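PDB 5H2D: KLLA0C04147p from Kluyveromyces lactis, which binds ergosterol through its C-terminal OSBP-related domain, the part present here, and probably transfers sterols between membranes as an Osh1-type lipid transport protein. Local coordinates for residues D94-L100 / E266-G270; Q396-F400 / L428-G432. All coordinates share one frame; numbering follows the deposited sequence.

Contact 1: D94-L100 / E266-G270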
# COMPACT_ATOMS: atom_id res chain seq x y z
N ASP A 94 24.88 -3.57 -9.18
CA ASP A 94 24.92 -4.85 -8.47
C ASP A 94 23.50 -5.31 -8.15
O ASP A 94 22.78 -4.63 -7.41
CB ASP A 94 25.76 -4.65 -7.21
CG ASP A 94 25.78 -5.86 -6.29
OD1 ASP A 94 25.20 -6.91 -6.62
OD2 ASP A 94 26.41 -5.74 -5.22
N SER A 95 23.09 -6.46 -8.69
CA SER A 95 21.71 -6.89 -8.51
C SER A 95 21.37 -7.14 -7.04
O SER A 95 20.22 -6.93 -6.63
CB SER A 95 21.42 -8.14 -9.34
OG SER A 95 22.18 -9.25 -8.91
N THR A 96 22.35 -7.60 -6.24
CA THR A 96 22.06 -7.86 -4.83
C THR A 96 21.84 -6.56 -4.05
O THR A 96 21.10 -6.56 -3.06
CB THR A 96 23.18 -8.68 -4.17
OG1 THR A 96 24.38 -7.89 -4.07
CG2 THR A 96 23.44 -9.93 -4.98
N LEU A 97 22.49 -5.47 -4.47
CA LEU A 97 22.25 -4.16 -3.87
C LEU A 97 20.92 -3.57 -4.33
O LEU A 97 20.23 -2.92 -3.54
CB LEU A 97 23.41 -3.22 -4.20
CG LEU A 97 23.38 -1.79 -3.65
CD1 LEU A 97 23.28 -1.77 -2.13
CD2 LEU A 97 24.60 -0.99 -4.10
N ARG A 98 20.53 -3.81 -5.58
CA ARG A 98 19.16 -3.49 -5.97
C ARG A 98 18.17 -4.21 -5.05
O ARG A 98 17.20 -3.61 -4.58
CB ARG A 98 18.91 -3.86 -7.43
CG ARG A 98 19.84 -3.14 -8.39
CD ARG A 98 19.26 -3.04 -9.80
NE ARG A 98 19.22 -4.33 -10.49
CZ ARG A 98 20.25 -4.83 -11.17
NH1 ARG A 98 20.15 -6.02 -11.76
NH2 ARG A 98 21.39 -4.16 -11.23
N LEU A 99 18.41 -5.50 -4.78
CA LEU A 99 17.51 -6.25 -3.92
C LEU A 99 17.48 -5.69 -2.51
O LEU A 99 16.43 -5.63 -1.88
CB LEU A 99 17.90 -7.73 -3.91
CG LEU A 99 17.03 -8.66 -3.06
CD1 LEU A 99 15.53 -8.42 -3.32
CD2 LEU A 99 17.37 -10.13 -3.27
N LEU A 100 18.64 -5.27 -1.98
CA LEU A 100 18.65 -4.66 -0.65
C LEU A 100 17.69 -3.48 -0.58
O LEU A 100 16.91 -3.35 0.38
CB LEU A 100 20.07 -4.22 -0.29
CG LEU A 100 20.22 -3.43 1.02
CD1 LEU A 100 19.89 -4.30 2.23
CD2 LEU A 100 21.62 -2.84 1.13
N GLU A 266 25.26 -11.43 0.99
CA GLU A 266 25.89 -10.23 0.46
C GLU A 266 25.63 -9.00 1.30
O GLU A 266 26.50 -8.12 1.38
CB GLU A 266 25.40 -9.95 -0.97
CG GLU A 266 25.77 -11.03 -1.99
CD GLU A 266 26.97 -10.64 -2.83
OE1 GLU A 266 27.70 -9.70 -2.44
OE2 GLU A 266 27.17 -11.26 -3.90
N TRP A 267 24.46 -8.90 1.92
CA TRP A 267 24.07 -7.73 2.70
C TRP A 267 23.19 -8.17 3.85
O TRP A 267 22.47 -9.17 3.75
CB TRP A 267 23.30 -6.70 1.85
CG TRP A 267 23.94 -6.32 0.55
CD1 TRP A 267 23.77 -6.93 -0.67
CD2 TRP A 267 24.81 -5.21 0.32
NE1 TRP A 267 24.50 -6.28 -1.63
CE2 TRP A 267 25.15 -5.22 -1.05
CE3 TRP A 267 25.33 -4.21 1.14
CZ2 TRP A 267 26.00 -4.27 -1.62
CZ3 TRP A 267 26.17 -3.26 0.58
CH2 TRP A 267 26.49 -3.29 -0.79
N ILE A 268 23.27 -7.44 4.96
CA ILE A 268 22.30 -7.55 6.04
C ILE A 268 21.79 -6.15 6.33
O ILE A 268 22.42 -5.15 6.00
CB ILE A 268 22.89 -8.18 7.33
CG1 ILE A 268 24.14 -7.42 7.77
CG2 ILE A 268 23.14 -9.68 7.13
CD1 ILE A 268 24.75 -7.93 9.07
N PHE A 269 20.60 -6.09 6.92
CA PHE A 269 20.03 -4.81 7.30
C PHE A 269 19.14 -5.02 8.52
O PHE A 269 18.74 -6.14 8.84
CB PHE A 269 19.25 -4.17 6.14
CG PHE A 269 17.99 -4.90 5.74
CD1 PHE A 269 16.79 -4.65 6.39
CD2 PHE A 269 18.00 -5.81 4.70
CE1 PHE A 269 15.62 -5.32 6.02
CE2 PHE A 269 16.84 -6.47 4.32
CZ PHE A 269 15.66 -6.22 4.98
N GLY A 270 18.85 -3.92 9.20
CA GLY A 270 18.05 -4.01 10.40
C GLY A 270 17.79 -2.64 10.97
O GLY A 270 18.45 -1.66 10.62
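W267, on strand 265-272, lays its indole against the first turn of helix 95-108 and is joined to it by one hydrogen bond and several apolar contacts. The polar part is a relay. NE1 of W267 donates to OG1 of T96 over 2.9 Å, with an N-H...O angle of 151° and the hydroxyl almost in the indole plane. That hydroxyl donates in turn to OD1 of D94, 2.9 Å from T96 OG1. D94 is the N-cap residue, and its OD1 also accepts from the T96 backbone N at 3.0 Å; both donors approach from the same face of the carboxylate. With chi1 at 69°, T96 OG1 sits between its own backbone N and carbonyl carbon, from where it reaches cap and indole together. The other carboxylate oxygen, D94 OD2, lies at the indole edge and is hydrogen-bonded to Y310.

Apolar contacts complete the interface. CD1 of L97 lies over the six-membered ring of W267, 3.9 Å from its centroid, a CH-pi contact. One turn on, L100 divides its methyls: CD2 approaches W267 CE3 at 4.0 Å, while CD1 meets CD2 of F269 at 3.5 Å. A leucine in place of W267 has neither the indole N-H nor the broad ring, and would probably leave the T96 hydroxyl less firmly held and open a gap beside L97 and L100.

E266 and W267 form a classic beta bulge opposite V258 of strand 253-259. E266 packs its CB and CG beside T96 and sends its carboxylate to K281 and N260. The helix segment runs at 14° to the strand segment, their axes 8.6 Å apart, and L100 also touches V258 and A279, so the helix covers strands 253-259, 265-272 and 276-281.

Contact 2: Q396-F400 / L428-G432; sequences QQRWF and LADEG
L428 meets W399 at the start of the second segment: its CD2 methyl comes within 3.6 Å of CH2 on the far rim of the indole. The same leucine opens a type I beta turn, in which the backbone N of E431 returns to L428 O at 2.8 Å. A429 and D430 form the outer part of this turn, and E431 comes back to face R398.

E431 carries most of the polar contact. Its OE2 forms a salt bridge with NE of R398, 2.6 Å away, while the guanidinium and carboxylate planes are turned 61° apart, so the groups do not pair flat. A bend at chi2 (-71°) brings the carboxylate to R398 NE. CG of E431 lies 4.1 Å from CZ2 of W399. The carbonyl of E431 lies over one face of the guanidinium; its O accepts from a water at 3.0 Å that itself accepts from W399 NE1 at 2.9 Å. This water, in the indole plane at its edge, bridges side chain and backbone.

At G432 the peptide N lies over the same guanidinium face, 3.3 Å from R398 NH2. A side chain on this residue would run into R398 NH1, and the backbone angles themselves call for glycine.

E143 of strand 138-146 accepts hydrogen bonds from the backbone N of R398 and of W399, and F141 and Y419 meet the W399 ring edge-to-face. Two irregular loops are thus joined by a salt bridge beside a tryptophan, with an inverse gamma turn centred on E431 overlapping the end of the type I turn near the C-terminus.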
# COMPACT_ATOMS: atom_id res chain seq x y z
N GLN A 396 -18.44 -8.10 -13.88
CA GLN A 396 -17.17 -7.90 -14.57
C GLN A 396 -16.49 -6.65 -14.03
O GLN A 396 -17.10 -5.58 -13.94
CB GLN A 396 -17.39 -7.78 -16.09
CG GLN A 396 -17.87 -9.07 -16.74
CD GLN A 396 -18.25 -8.89 -18.20
OE1 GLN A 396 -18.59 -7.78 -18.63
NE2 GLN A 396 -18.20 -9.97 -18.97
N GLN A 397 -15.22 -6.80 -13.67
CA GLN A 397 -14.39 -5.66 -13.33
C GLN A 397 -14.22 -4.76 -14.55
O GLN A 397 -14.30 -5.21 -15.69
CB GLN A 397 -13.02 -6.15 -12.85
CG GLN A 397 -13.05 -6.93 -11.54
CD GLN A 397 -13.56 -8.35 -11.70
OE1 GLN A 397 -13.53 -8.92 -12.79
NE2 GLN A 397 -14.01 -8.94 -10.60
N ARG A 398 -13.98 -3.48 -14.30
CA ARG A 398 -13.88 -2.53 -15.40
C ARG A 398 -12.47 -2.39 -15.95
O ARG A 398 -12.29 -2.30 -17.17
CB ARG A 398 -14.40 -1.16 -14.96
CG ARG A 398 -14.27 -0.10 -16.02
CD ARG A 398 -15.06 1.14 -15.64
NE ARG A 398 -16.49 0.86 -15.61
CZ ARG A 398 -17.28 1.05 -14.56
NH1 ARG A 398 -16.80 1.55 -13.43
NH2 ARG A 398 -18.57 0.76 -14.65
N TRP A 399 -11.46 -2.38 -15.08
CA TRP A 399 -10.12 -1.97 -15.47
C TRP A 399 -9.08 -3.06 -15.31
O TRP A 399 -7.93 -2.84 -15.70
CB TRP A 399 -9.70 -0.74 -14.65
CG TRP A 399 -10.68 0.40 -14.72
CD1 TRP A 399 -11.49 0.86 -13.71
CD2 TRP A 399 -10.99 1.20 -15.87
NE1 TRP A 399 -12.27 1.91 -14.17
CE2 TRP A 399 -11.98 2.13 -15.49
CE3 TRP A 399 -10.52 1.22 -17.18
CZ2 TRP A 399 -12.50 3.07 -16.38
CZ3 TRP A 399 -11.03 2.15 -18.06
CH2 TRP A 399 -12.01 3.06 -17.66
N PHE A 400 -9.45 -4.21 -14.75
CA PHE A 400 -8.57 -5.35 -14.55
C PHE A 400 -9.31 -6.61 -14.99
O PHE A 400 -10.55 -6.67 -14.97
CB PHE A 400 -8.16 -5.53 -13.08
CG PHE A 400 -7.31 -4.42 -12.53
CD1 PHE A 400 -7.90 -3.25 -12.06
CD2 PHE A 400 -5.94 -4.58 -12.40
CE1 PHE A 400 -7.10 -2.22 -11.53
CE2 PHE A 400 -5.14 -3.57 -11.87
CZ PHE A 400 -5.73 -2.38 -11.43
N LEU A 428 -14.77 9.07 -19.19
CA LEU A 428 -15.08 8.34 -17.96
C LEU A 428 -16.43 8.69 -17.34
O LEU A 428 -16.85 8.04 -16.38
CB LEU A 428 -13.98 8.58 -16.92
CG LEU A 428 -12.57 8.12 -17.28
CD1 LEU A 428 -11.62 8.41 -16.13
CD2 LEU A 428 -12.59 6.62 -17.61
N ALA A 429 -17.16 9.68 -17.89
CA ALA A 429 -18.29 10.24 -17.17
C ALA A 429 -19.35 9.21 -16.83
O ALA A 429 -20.09 9.38 -15.85
CB ALA A 429 -18.91 11.39 -17.97
N ASP A 430 -19.47 8.14 -17.61
CA ASP A 430 -20.46 7.10 -17.32
C ASP A 430 -19.82 5.77 -16.95
O ASP A 430 -20.43 4.71 -17.11
CB ASP A 430 -21.42 6.94 -18.50
CG ASP A 430 -22.76 7.63 -18.26
OD1 ASP A 430 -23.19 7.70 -17.09
OD2 ASP A 430 -23.38 8.10 -19.24
N GLU A 431 -18.58 5.80 -16.45
CA GLU A 431 -17.88 4.59 -16.03
C GLU A 431 -18.15 4.33 -14.55
O GLU A 431 -17.29 4.49 -13.68
CB GLU A 431 -16.38 4.71 -16.30
CG GLU A 431 -16.01 4.70 -17.79
CD GLU A 431 -16.19 3.35 -18.45
OE1 GLU A 431 -15.89 3.23 -19.65
OE2 GLU A 431 -16.61 2.39 -17.76
N GLY A 432 -19.38 3.92 -14.27
CA GLY A 432 -19.75 3.53 -12.92
C GLY A 432 -20.68 4.54 -12.26
O GLY A 432 -20.65 5.74 -12.55
O HOH W 1 -14.45 3.53 -13.13

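Overall arrangement
Both segments of contact 1 precede those of contact 2 in the sequence, and the two contacts lie on opposite sides of the chain's centre, each about 22 Å from it. Their centres are 40 Å apart and their nearest atoms about 23 Å, so they do not touch. Contact 1 ties a helix from the early part of the domain to a later strand, whereas contact 2 joins two loops near the C-terminal end. Both reach the antiparallel strand framework, contact 1 at strands 253-259, 265-272 and 276-281 and contact 2 at strand 138-146. Segments 266-270, 396-400 and 428-432 lie outside the range 57-220 from which the 17 residues of the ergosterol pocket come.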